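Side-chain contacts in salt-tolerant glutaminase (Micrococcus luteus, PDB 3AGD), which probably catalyses the hydrolysis of L-glutamine, using water to release L-glutamate and ammonium: residues Asp418-Gly421 against Arg422-Ala426; Leu329-Gln332 against Gly333-Phe337; Asp310-Gly313 against Gly314-Arg318; Ala81-Asp84 against Arg85-Leu89. All coordinates share one frame; numbering follows the deposited sequence.

Contact 1: residues Asp418-Gly421 against Arg422-Ala426; sequences DDVG and RRLIA
Arg422 swings its CG anti to its own backbone N (chi1 -175°) and then kinks at chi3 (-80°), which folds its guanidinium back over the helix start toward Asp419. Asp419 meets it with OD1: the salt bridge to Arg422 NH1 is short at 2.6 Å, yet as a hydrogen bond it is weak because the N-H is badly bent. OD1 lies at the edge of the guanidinium, near its plane, while the carboxylate plane is turned 70° from it. Arg422 NH2 is held separately, by the carbonyl of Ile447.

One residue earlier, Asp418 is the N-cap. Its OD1 takes the Gly421 N-H at 2.9 Å, from above the carboxylate plane, and its carbonyl O accepts from Arg422 N at 3.0 Å. On the buried side Val420 and Leu424 run side by side, CG1 to CD1 at 3.9 Å, and Leu424 continues onto helix 337-349. Arg423 lies along Val420, but its NH2 is bonded to the carbonyl of Asp301 of the second subunit. This is an N-capped first turn with an i to i+3 salt bridge, opening the helix of the beta-alpha-beta unit 406-442 in the STAS domain.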
# COMPACT_ATOMS: atom_id res chain seq x y z
N ASP A 418 13.83 11.31 1.99
CA ASP A 418 12.90 12.32 1.55
C ASP A 418 12.97 13.49 2.52
O ASP A 418 13.66 13.41 3.54
CB ASP A 418 11.47 11.74 1.43
CG ASP A 418 10.79 11.55 2.77
OD1 ASP A 418 11.49 11.36 3.79
OD2 ASP A 418 9.54 11.56 2.80
N ASP A 419 12.28 14.58 2.21
CA ASP A 419 12.32 15.75 3.08
C ASP A 419 11.83 15.51 4.50
O ASP A 419 12.34 16.12 5.43
CB ASP A 419 11.55 16.91 2.45
CG ASP A 419 12.26 17.48 1.24
OD1 ASP A 419 13.47 17.19 1.07
OD2 ASP A 419 11.63 18.22 0.46
N VAL A 420 10.85 14.62 4.66
CA VAL A 420 10.34 14.34 6.00
C VAL A 420 11.40 13.67 6.86
O VAL A 420 11.65 14.11 7.98
CB VAL A 420 9.10 13.42 5.94
CG1 VAL A 420 8.72 12.96 7.36
CG2 VAL A 420 7.94 14.17 5.31
N GLY A 421 12.03 12.62 6.34
CA GLY A 421 13.06 11.94 7.10
C GLY A 421 14.21 12.90 7.36
O GLY A 421 14.86 12.86 8.40
N ARG A 422 14.44 13.77 6.39
CA ARG A 422 15.49 14.77 6.43
C ARG A 422 15.22 15.79 7.54
O ARG A 422 16.14 16.23 8.22
CB ARG A 422 15.56 15.43 5.05
CG ARG A 422 16.67 16.41 4.84
CD ARG A 422 16.69 16.89 3.38
NE ARG A 422 17.35 15.94 2.48
CZ ARG A 422 16.74 15.30 1.48
NH1 ARG A 422 15.45 15.49 1.25
NH2 ARG A 422 17.44 14.49 0.70
N ARG A 423 13.96 16.16 7.72
CA ARG A 423 13.58 17.12 8.75
C ARG A 423 13.58 16.47 10.13
O ARG A 423 13.99 17.09 11.12
CB ARG A 423 12.19 17.68 8.45
CG ARG A 423 11.58 18.49 9.58
CD ARG A 423 10.10 18.75 9.34
NE ARG A 423 9.36 17.51 9.18
CZ ARG A 423 8.04 17.44 8.98
NH1 ARG A 423 7.32 18.55 8.92
NH2 ARG A 423 7.45 16.26 8.85
N LEU A 424 13.10 15.24 10.21
CA LEU A 424 13.05 14.52 11.48
C LEU A 424 14.45 14.24 12.03
O LEU A 424 14.71 14.46 13.21
CB LEU A 424 12.28 13.21 11.32
CG LEU A 424 10.77 13.35 11.10
CD1 LEU A 424 10.14 11.99 10.81
CD2 LEU A 424 10.14 13.97 12.34
N ILE A 425 15.35 13.76 11.18
CA ILE A 425 16.71 13.45 11.61
C ILE A 425 17.48 14.71 12.01
O ILE A 425 18.27 14.69 12.96
CB ILE A 425 17.48 12.71 10.50
CG1 ILE A 425 16.84 11.34 10.27
CG2 ILE A 425 18.95 12.56 10.89
CD1 ILE A 425 17.52 10.50 9.20
N ALA A 426 17.27 15.81 11.29
CA ALA A 426 17.95 17.06 11.59
C ALA A 426 17.54 17.54 12.99
O ALA A 426 18.37 18.03 13.75
CB ALA A 426 17.59 18.13 10.55

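Contact 2: residues Leu329-Gln332 against Gly333-Phe337; sequences LHLQ and GVIRF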
# COMPACT_ATOMS: atom_id res chain seq x y z
N LEU A 329 26.60 5.21 14.94
CA LEU A 329 25.26 4.88 14.49
C LEU A 329 25.23 4.94 12.96
O LEU A 329 25.28 6.02 12.38
CB LEU A 329 24.28 5.90 15.08
CG LEU A 329 22.78 5.59 15.18
CD1 LEU A 329 22.06 6.88 15.54
CD2 LEU A 329 22.24 5.06 13.87
N HIS A 330 25.17 3.78 12.32
CA HIS A 330 25.14 3.71 10.86
C HIS A 330 23.74 3.43 10.32
O HIS A 330 23.10 2.45 10.71
CB HIS A 330 26.13 2.66 10.37
CG HIS A 330 27.56 3.08 10.45
ND1 HIS A 330 28.12 3.58 11.61
CD2 HIS A 330 28.55 3.08 9.52
CE1 HIS A 330 29.39 3.87 11.39
NE2 HIS A 330 29.67 3.58 10.13
N LEU A 331 23.28 4.29 9.41
CA LEU A 331 21.97 4.17 8.80
C LEU A 331 22.08 3.57 7.39
O LEU A 331 23.17 3.49 6.83
CB LEU A 331 21.30 5.54 8.73
CG LEU A 331 21.24 6.32 10.06
CD1 LEU A 331 20.46 7.61 9.87
CD2 LEU A 331 20.59 5.45 11.12
N GLN A 332 20.95 3.15 6.82
CA GLN A 332 20.96 2.55 5.48
C GLN A 332 19.55 2.51 4.90
O GLN A 332 18.57 2.76 5.61
CB GLN A 332 21.51 1.12 5.56
CG GLN A 332 20.56 0.16 6.27
CD GLN A 332 21.17 -1.19 6.56
OE1 GLN A 332 22.11 -1.62 5.90
NE2 GLN A 332 20.62 -1.89 7.56
N GLY A 333 19.46 2.20 3.60
CA GLY A 333 18.18 2.09 2.92
C GLY A 333 17.52 3.36 2.42
O GLY A 333 18.11 4.44 2.45
N VAL A 334 16.29 3.22 1.92
CA VAL A 334 15.51 4.35 1.43
C VAL A 334 14.76 4.88 2.64
O VAL A 334 13.78 4.28 3.09
CB VAL A 334 14.50 3.89 0.36
CG1 VAL A 334 13.50 5.00 0.06
CG2 VAL A 334 15.24 3.50 -0.91
N ILE A 335 15.21 6.02 3.15
CA ILE A 335 14.61 6.59 4.34
C ILE A 335 13.53 7.65 4.15
O ILE A 335 13.76 8.70 3.55
CB ILE A 335 15.70 7.15 5.27
CG1 ILE A 335 16.67 6.03 5.66
CG2 ILE A 335 15.08 7.76 6.53
CD1 ILE A 335 17.82 6.48 6.54
N ARG A 336 12.36 7.35 4.69
CA ARG A 336 11.21 8.24 4.65
C ARG A 336 10.69 8.27 6.09
O ARG A 336 11.47 8.03 7.02
CB ARG A 336 10.16 7.71 3.68
CG ARG A 336 10.66 7.67 2.23
CD ARG A 336 9.76 6.86 1.32
NE ARG A 336 8.81 7.66 0.55
CZ ARG A 336 7.84 8.40 1.08
NH1 ARG A 336 7.70 8.46 2.40
NH2 ARG A 336 7.01 9.08 0.30
N PHE A 337 9.41 8.53 6.30
CA PHE A 337 8.90 8.57 7.66
C PHE A 337 9.25 7.33 8.47
O PHE A 337 9.81 7.43 9.57
CB PHE A 337 7.38 8.73 7.69
CG PHE A 337 6.82 8.73 9.09
CD1 PHE A 337 6.84 9.89 9.87
CD2 PHE A 337 6.34 7.55 9.66
CE1 PHE A 337 6.40 9.86 11.19
CE2 PHE A 337 5.90 7.52 10.98
CZ PHE A 337 5.92 8.68 11.75
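This is a local, buried, apolar contact at a corner in the chain, where strand 326-332 of the STAS domain ends and the short strand 334-335 sets off in a new direction, both pairing parallel with strand 406-417. Leu331 and Ile335 both turn their CB toward the other side of the corner, and the end of Ile335 closes it: CD1 comes to 4.2 Å from Leu331 CB. The same side chain also lies against the backbone, with Ile335 CG1 3.8 Å from Gln332 O and Ile335 CD1 3.9 Å from that oxygen. Ile335 is therefore laid along the inside of the bend rather than pointing out of it. Gly333 makes the corner with a positive phi of 83°.

Behind this pair, Leu331 packs on Leu409, Leu411 and Val414 of strand 406-417 and on Val343 of helix 337-349. Gln332 goes the other way. Its CG sits between the backbone N and the carbonyl carbon (chi1 70°), and from there the chain runs out extended to a buried amide. OE1 accepts from Arg318 NH1 and from Gln332 NE2 of the second subunit, while NE2 of this chain donates to Thr315 O. No hydrogen bond joins the two halves of the corner. Across it there is only loose van der Waals contact of Ile335 with Leu331 and the Gln332 carbonyl, whereas the polar end of Gln332 is spent on strand 317-323, on the 3-10 segment before it and on the second subunit, and these several bonds should fix the rotation of the amide.

Contact 3: residues Asp310-Gly313 against Gly314-Arg318; sequences DSLG and GTAVR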
# COMPACT_ATOMS: atom_id res chain seq x y z
N ASP A 310 5.81 -4.47 3.92
CA ASP A 310 7.19 -4.62 3.50
C ASP A 310 7.87 -3.26 3.55
O ASP A 310 8.12 -2.64 2.51
CB ASP A 310 7.23 -5.18 2.07
CG ASP A 310 8.64 -5.50 1.61
OD1 ASP A 310 9.57 -4.76 1.98
OD2 ASP A 310 8.80 -6.50 0.88
N SER A 311 8.17 -2.78 4.76
CA SER A 311 8.81 -1.48 4.91
C SER A 311 10.19 -1.59 5.53
O SER A 311 10.48 -2.54 6.25
CB SER A 311 7.95 -0.56 5.77
OG SER A 311 6.71 -0.31 5.14
N LEU A 312 11.04 -0.61 5.24
CA LEU A 312 12.39 -0.59 5.78
C LEU A 312 12.30 -0.62 7.30
O LEU A 312 12.92 -1.47 7.96
CB LEU A 312 13.12 0.69 5.36
CG LEU A 312 14.54 0.83 5.92
CD1 LEU A 312 15.39 -0.34 5.43
CD2 LEU A 312 15.14 2.15 5.48
N GLY A 313 11.52 0.30 7.85
CA GLY A 313 11.34 0.38 9.29
C GLY A 313 12.63 0.45 10.08
O GLY A 313 13.52 1.24 9.77
N GLY A 314 12.72 -0.39 11.11
CA GLY A 314 13.89 -0.42 11.97
C GLY A 314 15.19 -0.78 11.26
O GLY A 314 16.27 -0.54 11.79
N THR A 315 15.09 -1.36 10.07
CA THR A 315 16.28 -1.75 9.33
C THR A 315 17.03 -0.50 8.85
O THR A 315 18.17 -0.58 8.38
CB THR A 315 15.92 -2.67 8.15
OG1 THR A 315 15.45 -3.92 8.67
CG2 THR A 315 17.13 -2.94 7.26
N ALA A 316 16.38 0.66 8.97
CA ALA A 316 17.00 1.91 8.59
C ALA A 316 18.25 2.07 9.47
O ALA A 316 19.20 2.77 9.12
CB ALA A 316 16.04 3.07 8.82
N VAL A 317 18.25 1.40 10.62
CA VAL A 317 19.40 1.44 11.51
C VAL A 317 20.21 0.18 11.21
O VAL A 317 19.82 -0.92 11.57
CB VAL A 317 18.98 1.43 13.00
CG1 VAL A 317 20.22 1.38 13.88
CG2 VAL A 317 18.17 2.69 13.32
N ARG A 318 21.35 0.36 10.53
CA ARG A 318 22.22 -0.75 10.16
C ARG A 318 22.86 -1.35 11.42
O ARG A 318 22.97 -2.57 11.55
CB ARG A 318 23.30 -0.26 9.19
CG ARG A 318 24.17 -1.34 8.56
CD ARG A 318 25.16 -0.72 7.58
NE ARG A 318 26.08 -1.68 6.98
CZ ARG A 318 25.77 -2.51 5.98
NH1 ARG A 318 24.56 -2.51 5.44
NH2 ARG A 318 26.69 -3.34 5.50
O HOH W 1 12.97 -4.79 6.79
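Ala316 N donates to Gly313 O at 3.0 Å, an almost straight bond, with the donor above the plane of the carbonyl rather than on a lone pair. Thr315 N makes the companion bond, also 3.0 Å, to Leu312 O, again from above the carbonyl plane. Two consecutive i to i+3 bonds wind the chain tightly here, and Gly313 makes the first loop possible, with a phi of 53° and a psi of -132°.

The end of the Leu312 side chain lies against Thr315 and Ala316. CG anti to the backbone N (chi1 178°) carries the branch toward the 3-10 segment, where the two methyls take different partners. CD1 meets Thr315 CG2 at 3.6 Å, the two side chains crossing at about a right angle, while CD2 rests on Ala316 CB, also at 3.6 Å. Leu312 to Thr315 is thus a type II' beta turn with glycines at both central positions, running straight into a 3-10 segment that delivers the chain to strand 317-323, which pairs antiparallel with strand 326-332 in the mixed sheet. CD2 of Leu312 also packs against the carbonyls of Gln332 and Val334.

Thr315 turns its hydroxyl away from Leu312 CD1, and OG1 lies 3.2 Å from a water; that water in turn donates a weak bond, 3.4 Å, to Ser311 O. The stretch before the turn belongs to the interface with the second subunit. Leu312 N is bonded to Asp310 OD1 of that subunit, and Asp310 OD1 of this chain returns the same bond to Leu312 N there. Thr315 packs on Gly333 of the second subunit.

Contact 4: residues Ala81-Asp84 against Arg85-Leu89; sequences AAVD and RQVGL
Helix 80-84 runs out with Val83 O taking two backbone donors from the residues that follow, Gln86 N at 2.9 Å and Val87 N at 2.8 Å, the second nearly along the C=O axis and the first well above the carbonyl plane. It is a helix C-terminus in the glutaminase domain, which belongs to the beta-lactamase-like clan, and from it the chain peels away into the long loop leading to helix 114-123.

Arg85 folds back over the last turn. Its chain bends at chi3 (-77°), and this lays one face of the guanidinium over Ala81 O, which stands 3.7 Å above the guanidinium plane, over its centre. NH1 and NH2 reach on toward the methyls of Ala81 and Ala82. The positive group sits where the partial negative charge of the Ala81 carbonyl oxygen would probably suit it.

On the inner side, Val83 CG1 meets Val87 CB at 4.2 Å, and both valines continue into the core: Val83 onto Tyr71 and Leu75, Val87 onto Ala119 and Val120 of helix 114-123. The side chain of Val87 lies about 11 Å from that of Tyr191, a residue that binds L-glutamate. The Asp84 carboxylate forms a salt bridge through OD1 with Arg232, and the CA-H of Asp84 points at Val87 O. Two waters clasp that same carbonyl: one donates to Val87 O and to Asp84 OD1, each at 2.8 Å, the other to Val87 O and to Asp84 O, each at 2.7 Å.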
# COMPACT_ATOMS: atom_id res chain seq x y z
N ALA A 81 -4.99 21.29 -9.30
CA ALA A 81 -6.22 22.06 -9.28
C ALA A 81 -6.92 22.08 -10.63
O ALA A 81 -8.13 21.86 -10.73
CB ALA A 81 -5.94 23.49 -8.81
N ALA A 82 -6.15 22.36 -11.68
CA ALA A 82 -6.68 22.42 -13.04
C ALA A 82 -7.25 21.09 -13.51
O ALA A 82 -8.30 21.04 -14.14
CB ALA A 82 -5.59 22.90 -14.00
N VAL A 83 -6.54 20.00 -13.22
CA VAL A 83 -7.00 18.68 -13.64
C VAL A 83 -8.19 18.23 -12.81
O VAL A 83 -9.17 17.71 -13.35
CB VAL A 83 -5.87 17.63 -13.51
CG1 VAL A 83 -6.38 16.26 -13.94
CG2 VAL A 83 -4.69 18.04 -14.38
N ASP A 84 -8.13 18.45 -11.50
CA ASP A 84 -9.22 18.03 -10.62
C ASP A 84 -10.53 18.75 -10.89
O ASP A 84 -11.60 18.25 -10.52
CB ASP A 84 -8.82 18.17 -9.15
CG ASP A 84 -7.76 17.17 -8.74
OD1 ASP A 84 -7.43 16.29 -9.57
OD2 ASP A 84 -7.26 17.25 -7.60
N ARG A 85 -10.47 19.91 -11.53
CA ARG A 85 -11.68 20.65 -11.86
C ARG A 85 -12.40 19.97 -13.03
O ARG A 85 -13.60 20.14 -13.20
CB ARG A 85 -11.35 22.10 -12.26
CG ARG A 85 -11.22 23.09 -11.11
CD ARG A 85 -11.28 24.54 -11.62
NE ARG A 85 -10.03 24.98 -12.24
CZ ARG A 85 -8.97 25.44 -11.57
NH1 ARG A 85 -9.00 25.52 -10.24
NH2 ARG A 85 -7.88 25.81 -12.22
N GLN A 86 -11.66 19.20 -13.82
CA GLN A 86 -12.24 18.53 -14.99
C GLN A 86 -12.30 17.01 -14.89
O GLN A 86 -13.00 16.35 -15.67
CB GLN A 86 -11.45 18.89 -16.26
CG GLN A 86 -11.30 20.38 -16.54
CD GLN A 86 -12.61 21.07 -16.88
OE1 GLN A 86 -12.62 22.22 -17.30
NE2 GLN A 86 -13.72 20.37 -16.70
N VAL A 87 -11.56 16.44 -13.95
CA VAL A 87 -11.52 14.99 -13.78
C VAL A 87 -11.69 14.63 -12.31
O VAL A 87 -10.90 15.05 -11.46
CB VAL A 87 -10.17 14.42 -14.31
CG1 VAL A 87 -10.13 12.91 -14.16
CG2 VAL A 87 -9.98 14.81 -15.77
N GLY A 88 -12.72 13.86 -12.01
CA GLY A 88 -12.98 13.47 -10.63
C GLY A 88 -12.15 12.30 -10.15
O GLY A 88 -11.31 11.77 -10.87
N LEU A 89 -12.39 11.90 -8.90
CA LEU A 89 -11.67 10.78 -8.29
C LEU A 89 -12.68 9.73 -7.86
O LEU A 89 -12.34 8.79 -7.13
CB LEU A 89 -10.90 11.26 -7.06
CG LEU A 89 -9.88 12.37 -7.27
CD1 LEU A 89 -9.35 12.85 -5.92
CD2 LEU A 89 -8.75 11.85 -8.14
O HOH W 2 -8.28 14.22 -11.32
O HOH W 3 -11.55 15.97 -9.00

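In the fold
From the N terminus the chain meets contact 4 first, then contacts 3, 2 and 1. Each closes only a turn or corner within nine consecutive residues, so they stand in series and none nests in or crosses another. Contact 4 ends a helix of the glutaminase domain, its centre about 31 to 36 Å from those of the others. Contact 3 leads into strand 317-323 and contact 2 leaves its antiparallel neighbour, 326-332; they touch through the backbone bond from Arg318 N to His330 O. Contact 2 then meets contact 1, where Asp418 N reaches Ile335 O and Phe337 packs on Leu424. Several residues of each of contacts 1, 2 and 3 border the second subunit; contact 4 reaches it only through Leu89.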